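Local coordinates for penicillin-binding protein activator LpoA (Escherichia coli, PDB 6DR3), which activates penicillin-binding protein 1A from the outer membrane, stimulating its transpeptidase activity in peptidoglycan synthesis, and is represented here by its amino-terminal domain, at residues Ser18-Tyr21 with Leu22-Gln26; Asp30-Arg33 with Ile34-Leu38. All blocks are in the same frame, centred on the assembly; numbering follows the deposited sequence.

Interaction 1. Residues Ser18-Tyr21 with Leu22-Gln26; sequences SAFY and LQQMQ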
ATOM      1  N   SER A  18       7.780   6.535 -17.468  1.00 28.34           N
ATOM      2  CA  SER A  18       7.739   5.551 -18.546  1.00 22.75           C
ATOM      3  C   SER A  18       8.596   5.983 -19.728  1.00 22.84           C
ATOM      4  O   SER A  18       9.211   5.144 -20.396  1.00 21.82           O
ATOM      5  CB  SER A  18       6.295   5.322 -18.988  1.00 23.41           C
ATOM      6  OG  SER A  18       5.702   6.532 -19.427  1.00 25.01           O
ATOM      7  N   ALA A  19       8.650   7.288 -20.007  1.00 23.01           N
ATOM      8  CA  ALA A  19       9.465   7.769 -21.116  1.00 25.74           C
ATOM      9  C   ALA A  19      10.922   7.355 -20.947  1.00 32.37           C
ATOM     10  O   ALA A  19      11.571   6.919 -21.906  1.00 36.60           O
ATOM     11  CB  ALA A  19       9.345   9.288 -21.234  1.00 25.71           C
ATOM     12  N   PHE A  20      11.453   7.480 -19.729  1.00 29.21           N
ATOM     13  CA  PHE A  20      12.824   7.057 -19.460  1.00 26.75           C
ATOM     14  C   PHE A  20      12.984   5.557 -19.673  1.00 26.12           C
ATOM     15  O   PHE A  20      13.891   5.111 -20.385  1.00 28.34           O
ATOM     16  CB  PHE A  20      13.206   7.446 -18.031  1.00 27.58           C
ATOM     17  CG  PHE A  20      14.599   7.042 -17.639  1.00 26.54           C
ATOM     18  CD1 PHE A  20      15.689   7.810 -18.011  1.00 27.93           C
ATOM     19  CD2 PHE A  20      14.816   5.904 -16.884  1.00 25.48           C
ATOM     20  CE1 PHE A  20      16.971   7.441 -17.644  1.00 29.30           C
ATOM     21  CE2 PHE A  20      16.093   5.532 -16.513  1.00 24.35           C
ATOM     22  CZ  PHE A  20      17.171   6.302 -16.893  1.00 25.59           C
ATOM     23  N   TYR A  21      12.104   4.760 -19.062  1.00 22.98           N
ATOM     24  CA  TYR A  21      12.205   3.308 -19.183  1.00 23.75           C
ATOM     25  C   TYR A  21      12.079   2.859 -20.632  1.00 25.88           C
ATOM     26  O   TYR A  21      12.807   1.963 -21.076  1.00 21.93           O
ATOM     27  CB  TYR A  21      11.131   2.638 -18.328  1.00 20.88           C
ATOM     28  CG  TYR A  21      11.279   2.863 -16.837  1.00 18.90           C
ATOM     29  CD1 TYR A  21      12.531   2.926 -16.238  1.00 19.86           C
ATOM     30  CD2 TYR A  21      10.161   3.008 -16.030  1.00 14.81           C
ATOM     31  CE1 TYR A  21      12.660   3.127 -14.874  1.00 21.76           C
ATOM     32  CE2 TYR A  21      10.280   3.208 -14.668  1.00 18.73           C
ATOM     33  CZ  TYR A  21      11.528   3.268 -14.095  1.00 23.57           C
ATOM     34  OH  TYR A  21      11.641   3.470 -12.737  1.00 23.68           O
ATOM     35  N   LEU A  22      11.152   3.459 -21.382  1.00 27.66           N
ATOM     36  CA  LEU A  22      10.985   3.088 -22.783  1.00 31.42           C
ATOM     37  C   LEU A  22      12.221   3.452 -23.597  1.00 34.99           C
ATOM     38  O   LEU A  22      12.614   2.708 -24.504  1.00 35.12           O
ATOM     39  CB  LEU A  22       9.739   3.763 -23.360  1.00 25.41           C
ATOM     40  CG  LEU A  22       8.402   3.276 -22.788  1.00 24.98           C
ATOM     41  CD1 LEU A  22       7.261   4.182 -23.221  1.00 28.36           C
ATOM     42  CD2 LEU A  22       8.125   1.837 -23.204  1.00 25.42           C
ATOM     43  N   GLN A  23      12.850   4.586 -23.284  1.00 31.20           N
ATOM     44  CA  GLN A  23      14.078   4.966 -23.977  1.00 35.96           C
ATOM     45  C   GLN A  23      15.191   3.963 -23.707  1.00 34.45           C
ATOM     46  O   GLN A  23      15.915   3.563 -24.627  1.00 34.13           O
ATOM     47  CB  GLN A  23      14.503   6.372 -23.550  1.00 47.89           C
ATOM     48  CG  GLN A  23      15.778   6.873 -24.217  1.00 67.53           C
ATOM     49  CD  GLN A  23      15.650   6.971 -25.725  1.00 86.11           C
ATOM     50  OE1 GLN A  23      16.279   6.215 -26.465  1.00 92.73           O
ATOM     51  NE2 GLN A  23      14.835   7.912 -26.189  1.00 92.38           N
ATOM     52  N   GLN A  24      15.345   3.545 -22.448  1.00 27.33           N
ATOM     53  CA  GLN A  24      16.357   2.546 -22.122  1.00 28.37           C
ATOM     54  C   GLN A  24      16.020   1.204 -22.755  1.00 32.43           C
ATOM     55  O   GLN A  24      16.914   0.484 -23.214  1.00 34.53           O
ATOM     56  CB  GLN A  24      16.490   2.401 -20.606  1.00 27.52           C
ATOM     57  CG  GLN A  24      16.839   3.689 -19.881  1.00 35.82           C
ATOM     58  CD  GLN A  24      18.097   4.335 -20.417  1.00 44.47           C
ATOM     59  OE1 GLN A  24      19.145   3.698 -20.511  1.00 50.72           O
ATOM     60  NE2 GLN A  24      17.997   5.607 -20.787  1.00 49.37           N
ATOM     61  N   MET A  25      14.732   0.849 -22.783  1.00 32.20           N
ATOM     62  CA  MET A  25      14.319  -0.396 -23.422  1.00 35.26           C
ATOM     63  C   MET A  25      14.780  -0.443 -24.872  1.00 38.28           C
ATOM     64  O   MET A  25      15.192  -1.499 -25.367  1.00 42.61           O
ATOM     65  CB  MET A  25      12.798  -0.541 -23.340  1.00 34.53           C
ATOM     66  CG  MET A  25      12.263  -1.843 -23.910  1.00 39.07           C
ATOM     67  SD  MET A  25      10.473  -1.989 -23.733  1.00 35.30           S
ATOM     68  CE  MET A  25       9.901  -0.792 -24.941  1.00 43.15           C
ATOM     69  N   GLN A  26      14.728   0.694 -25.565  1.00 41.13           N
ATOM     70  CA  GLN A  26      15.110   0.754 -26.968  1.00 49.28           C
ATOM     71  C   GLN A  26      16.620   0.738 -27.177  1.00 51.36           C
ATOM     72  O   GLN A  26      17.066   0.627 -28.324  1.00 53.10           O
ATOM     73  CB  GLN A  26      14.512   2.007 -27.613  1.00 58.75           C
ATOM     74  CG  GLN A  26      12.989   1.998 -27.666  1.00 64.60           C
ATOM     75  CD  GLN A  26      12.410   3.303 -28.177  1.00 72.79           C
ATOM     76  OE1 GLN A  26      13.138   4.262 -28.433  1.00 78.67           O
ATOM     77  NE2 GLN A  26      11.091   3.344 -28.326  1.00 72.29           N
TER

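Interaction 2. Residues Asp30-Arg33 with Ile34-Leu38; sequences DDTR and INWQL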
ATOM      1  N   ASP A  30      17.895  -8.566 -24.834  1.00 41.68           N
ATOM      2  CA  ASP A  30      17.945  -9.764 -23.978  1.00 43.30           C
ATOM      3  C   ASP A  30      17.349  -9.396 -22.612  1.00 39.74           C
ATOM      4  O   ASP A  30      16.350  -8.661 -22.554  1.00 32.21           O
ATOM      5  CB  ASP A  30      19.369 -10.291 -23.947  1.00 51.38           C
ATOM      6  CG  ASP A  30      19.464 -11.685 -23.354  1.00 57.23           C
ATOM      7  OD1 ASP A  30      18.783 -12.600 -23.864  1.00 59.19           O
ATOM      8  OD2 ASP A  30      20.223 -11.867 -22.378  1.00 58.29           O
ATOM      9  N   ASP A  31      17.927  -9.879 -21.507  1.00 38.90           N
ATOM     10  CA  ASP A  31      17.310  -9.699 -20.196  1.00 37.26           C
ATOM     11  C   ASP A  31      17.313  -8.239 -19.769  1.00 38.35           C
ATOM     12  O   ASP A  31      16.365  -7.775 -19.125  1.00 27.99           O
ATOM     13  CB  ASP A  31      18.032 -10.560 -19.159  1.00 38.54           C
ATOM     14  CG  ASP A  31      17.663 -12.027 -19.263  1.00 46.34           C
ATOM     15  OD1 ASP A  31      16.455 -12.341 -19.205  1.00 46.74           O
ATOM     16  OD2 ASP A  31      18.578 -12.864 -19.413  1.00 50.07           O
ATOM     17  N   THR A  32      18.378  -7.502 -20.096  1.00 43.46           N
ATOM     18  CA  THR A  32      18.397  -6.072 -19.807  1.00 38.57           C
ATOM     19  C   THR A  32      17.166  -5.391 -20.389  1.00 27.65           C
ATOM     20  O   THR A  32      16.536  -4.555 -19.733  1.00 26.69           O
ATOM     21  CB  THR A  32      19.677  -5.443 -20.363  1.00 41.68           C
ATOM     22  OG1 THR A  32      20.818  -6.107 -19.807  1.00 49.18           O
ATOM     23  CG2 THR A  32      19.750  -3.958 -20.026  1.00 39.29           C
ATOM     24  N   ARG A  33      16.800  -5.754 -21.621  1.00 27.55           N
ATOM     25  CA  ARG A  33      15.626  -5.167 -22.256  1.00 29.66           C
ATOM     26  C   ARG A  33      14.345  -5.588 -21.545  1.00 28.38           C
ATOM     27  O   ARG A  33      13.441  -4.768 -21.348  1.00 25.01           O
ATOM     28  CB  ARG A  33      15.583  -5.569 -23.730  1.00 34.48           C
ATOM     29  CG  ARG A  33      14.472  -4.909 -24.531  1.00 37.52           C
ATOM     30  CD  ARG A  33      14.346  -5.533 -25.907  1.00 41.11           C
ATOM     31  NE  ARG A  33      13.353  -4.847 -26.730  1.00 47.05           N
ATOM     32  CZ  ARG A  33      13.610  -3.805 -27.514  1.00 56.89           C
ATOM     33  NH1 ARG A  33      14.838  -3.304 -27.597  1.00 59.10           N
ATOM     34  NH2 ARG A  33      12.632  -3.256 -28.222  1.00 65.33           N
ATOM     35  N   ILE A  34      14.250  -6.860 -21.150  1.00 24.94           N
ATOM     36  CA  ILE A  34      13.062  -7.329 -20.438  1.00 25.14           C
ATOM     37  C   ILE A  34      12.866  -6.536 -19.154  1.00 22.06           C
ATOM     38  O   ILE A  34      11.745  -6.136 -18.818  1.00 21.83           O
ATOM     39  CB  ILE A  34      13.164  -8.842 -20.160  1.00 21.90           C
ATOM     40  CG1 ILE A  34      13.037  -9.630 -21.468  1.00 24.37           C
ATOM     41  CG2 ILE A  34      12.088  -9.290 -19.162  1.00 22.59           C
ATOM     42  CD1 ILE A  34      13.306 -11.116 -21.321  1.00 28.42           C
ATOM     43  N   ASN A  35      13.949  -6.303 -18.411  1.00 24.14           N
ATOM     44  CA  ASN A  35      13.836  -5.567 -17.158  1.00 21.77           C
ATOM     45  C   ASN A  35      13.318  -4.153 -17.400  1.00 18.84           C
ATOM     46  O   ASN A  35      12.408  -3.688 -16.705  1.00 22.82           O
ATOM     47  CB  ASN A  35      15.187  -5.540 -16.444  1.00 27.88           C
ATOM     48  CG  ASN A  35      15.605  -6.909 -15.942  1.00 32.80           C
ATOM     49  OD1 ASN A  35      14.764  -7.767 -15.672  1.00 31.41           O
ATOM     50  ND2 ASN A  35      16.910  -7.118 -15.811  1.00 37.35           N
ATOM     51  N   TRP A  36      13.890  -3.452 -18.383  1.00 23.96           N
ATOM     52  CA  TRP A  36      13.378  -2.132 -18.735  1.00 23.87           C
ATOM     53  C   TRP A  36      11.921  -2.214 -19.168  1.00 26.18           C
ATOM     54  O   TRP A  36      11.112  -1.341 -18.832  1.00 19.50           O
ATOM     55  CB  TRP A  36      14.224  -1.506 -19.845  1.00 19.61           C
ATOM     56  CG  TRP A  36      15.591  -1.035 -19.416  1.00 20.46           C
ATOM     57  CD1 TRP A  36      16.788  -1.405 -19.953  1.00 24.51           C
ATOM     58  CD2 TRP A  36      15.894  -0.102 -18.369  1.00 22.14           C
ATOM     59  NE1 TRP A  36      17.817  -0.762 -19.309  1.00 27.62           N
ATOM     60  CE2 TRP A  36      17.296   0.041 -18.330  1.00 27.13           C
ATOM     61  CE3 TRP A  36      15.117   0.625 -17.460  1.00 19.57           C
ATOM     62  CZ2 TRP A  36      17.938   0.881 -17.422  1.00 30.30           C
ATOM     63  CZ3 TRP A  36      15.758   1.460 -16.558  1.00 24.19           C
ATOM     64  CH2 TRP A  36      17.153   1.580 -16.545  1.00 29.37           C
ATOM     65  N   GLN A  37      11.567  -3.264 -19.914  1.00 23.62           N
ATOM     66  CA  GLN A  37      10.190  -3.425 -20.367  1.00 22.44           C
ATOM     67  C   GLN A  37       9.243  -3.605 -19.188  1.00 19.04           C
ATOM     68  O   GLN A  37       8.165  -2.999 -19.150  1.00 19.88           O
ATOM     69  CB  GLN A  37      10.096  -4.614 -21.323  1.00 20.33           C
ATOM     70  CG  GLN A  37       8.720  -4.819 -21.929  1.00 17.99           C
ATOM     71  CD  GLN A  37       8.718  -5.892 -22.997  1.00 25.39           C
ATOM     72  OE1 GLN A  37       9.768  -6.416 -23.366  1.00 25.09           O
ATOM     73  NE2 GLN A  37       7.536  -6.228 -23.499  1.00 27.45           N
ATOM     74  N   LEU A  38       9.628  -4.432 -18.213  1.00 16.28           N
ATOM     75  CA  LEU A  38       8.806  -4.600 -17.019  1.00 20.34           C
ATOM     76  C   LEU A  38       8.635  -3.279 -16.282  1.00 17.79           C
ATOM     77  O   LEU A  38       7.561  -2.995 -15.741  1.00 18.57           O
ATOM     78  CB  LEU A  38       9.431  -5.645 -16.097  1.00 20.83           C
ATOM     79  CG  LEU A  38       9.356  -7.097 -16.571  1.00 21.63           C
ATOM     80  CD1 LEU A  38      10.300  -7.962 -15.756  1.00 24.81           C
ATOM     81  CD2 LEU A  38       7.930  -7.623 -16.472  1.00 20.21           C
TER

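Interaction 1. Residues Ser18-Tyr21 with Leu22-Gln26
F20 and Q24, one helical turn apart, carry the side-chain part of this contact. The glutamine comes over one face of the phenyl ring, off its middle and toward the rim: CG of Q24 lies 4.1 Å from the ring centroid of F20, a CH-pi contact 18° off the ring normal. Farther out, NE2 of Q24 approaches CE1 of F20 at 3.8 Å, with the amide plane turned 25° from that of the ring. With CG of F20 anti to the backbone N (chi1 179°), the ring stands out from the helix where Q24 can cover its face, while a bend at chi2 of Q24 folds its amide back toward the ring. On the buried side, L22 packs against the preceding turn through its branch point, CG lying 3.1 Å from O of S18. That carbonyl also accepts the bond from N of L22 at 2.8 Å. Y21 points its ring into the interior, and its OH is bonded to N of A16. S18 OG is held by E47 of helix 30-47. Four successive i to i+4 backbone bonds, from L22 through M25, mark this as regular alpha-helix, one of the short helices of the TPR-like amino-terminal domain.

Interaction 2. Residues Asp30-Arg33 with Ile34-Leu38
T32 and W36, one turn apart, run alongside each other, the threonine methyl set against the pyrrole part of the indole. CG2 of T32 is 3.8 Å from NE1 of W36, and CD1 of the same ring comes to 3.2 Å from O of T32. That carbonyl meets the indole obliquely while it accepts the backbone bond from N of W36, also at 3.2 Å. With CG beside the backbone N (chi1 -73°), the indole leans back over the preceding turn. W36 is buried, and Q24 and M25 of helix 18-25 pack on it; its NE1 is bonded to OE1 of Q5. Q37, buried too, gives NE2 to the carbonyl of L56. D30 and D31 form the more open side. OD1 of D31 stays 4.0 Å from CD1 of I34, itself buried against Q68, and has a weak bond to NE2 of Q68. D30 is exposed and turns its side chain away from residues 34-38, although its O accepts the bond from N of I34 at 3.1 Å. R33 is extended as far as NE, and its NH1 is bonded to O of S28. The carboxylates of D30 and D31 lie near the start of the helix, where their charge would probably be favourable to its dipole, whereas NE1 of W36 and NE2 of Q37 find their acceptors outside this turn.

Interactions 1 and 2 occupy consecutive antiparallel helices, 18-25 and 30-47, joined by a short loop, and their centres are about 10 Å apart. W36 makes much of the join: its CE2 lies 3.4 Å from CB of Q24, and its CZ3 comes to 3.6 Å from CD1 of Y21. Beside it, SD of M25 rests 3.6 Å from CB of Q37. Near the loop, NH1 of R33 stands 2.9 Å from O of M25. Side chains from both stretches thus form one interface, with L56 of helix 50-58 touching L22 and M25, a helix-on-helix arrangement consistent with the TPR-like architecture of this domain.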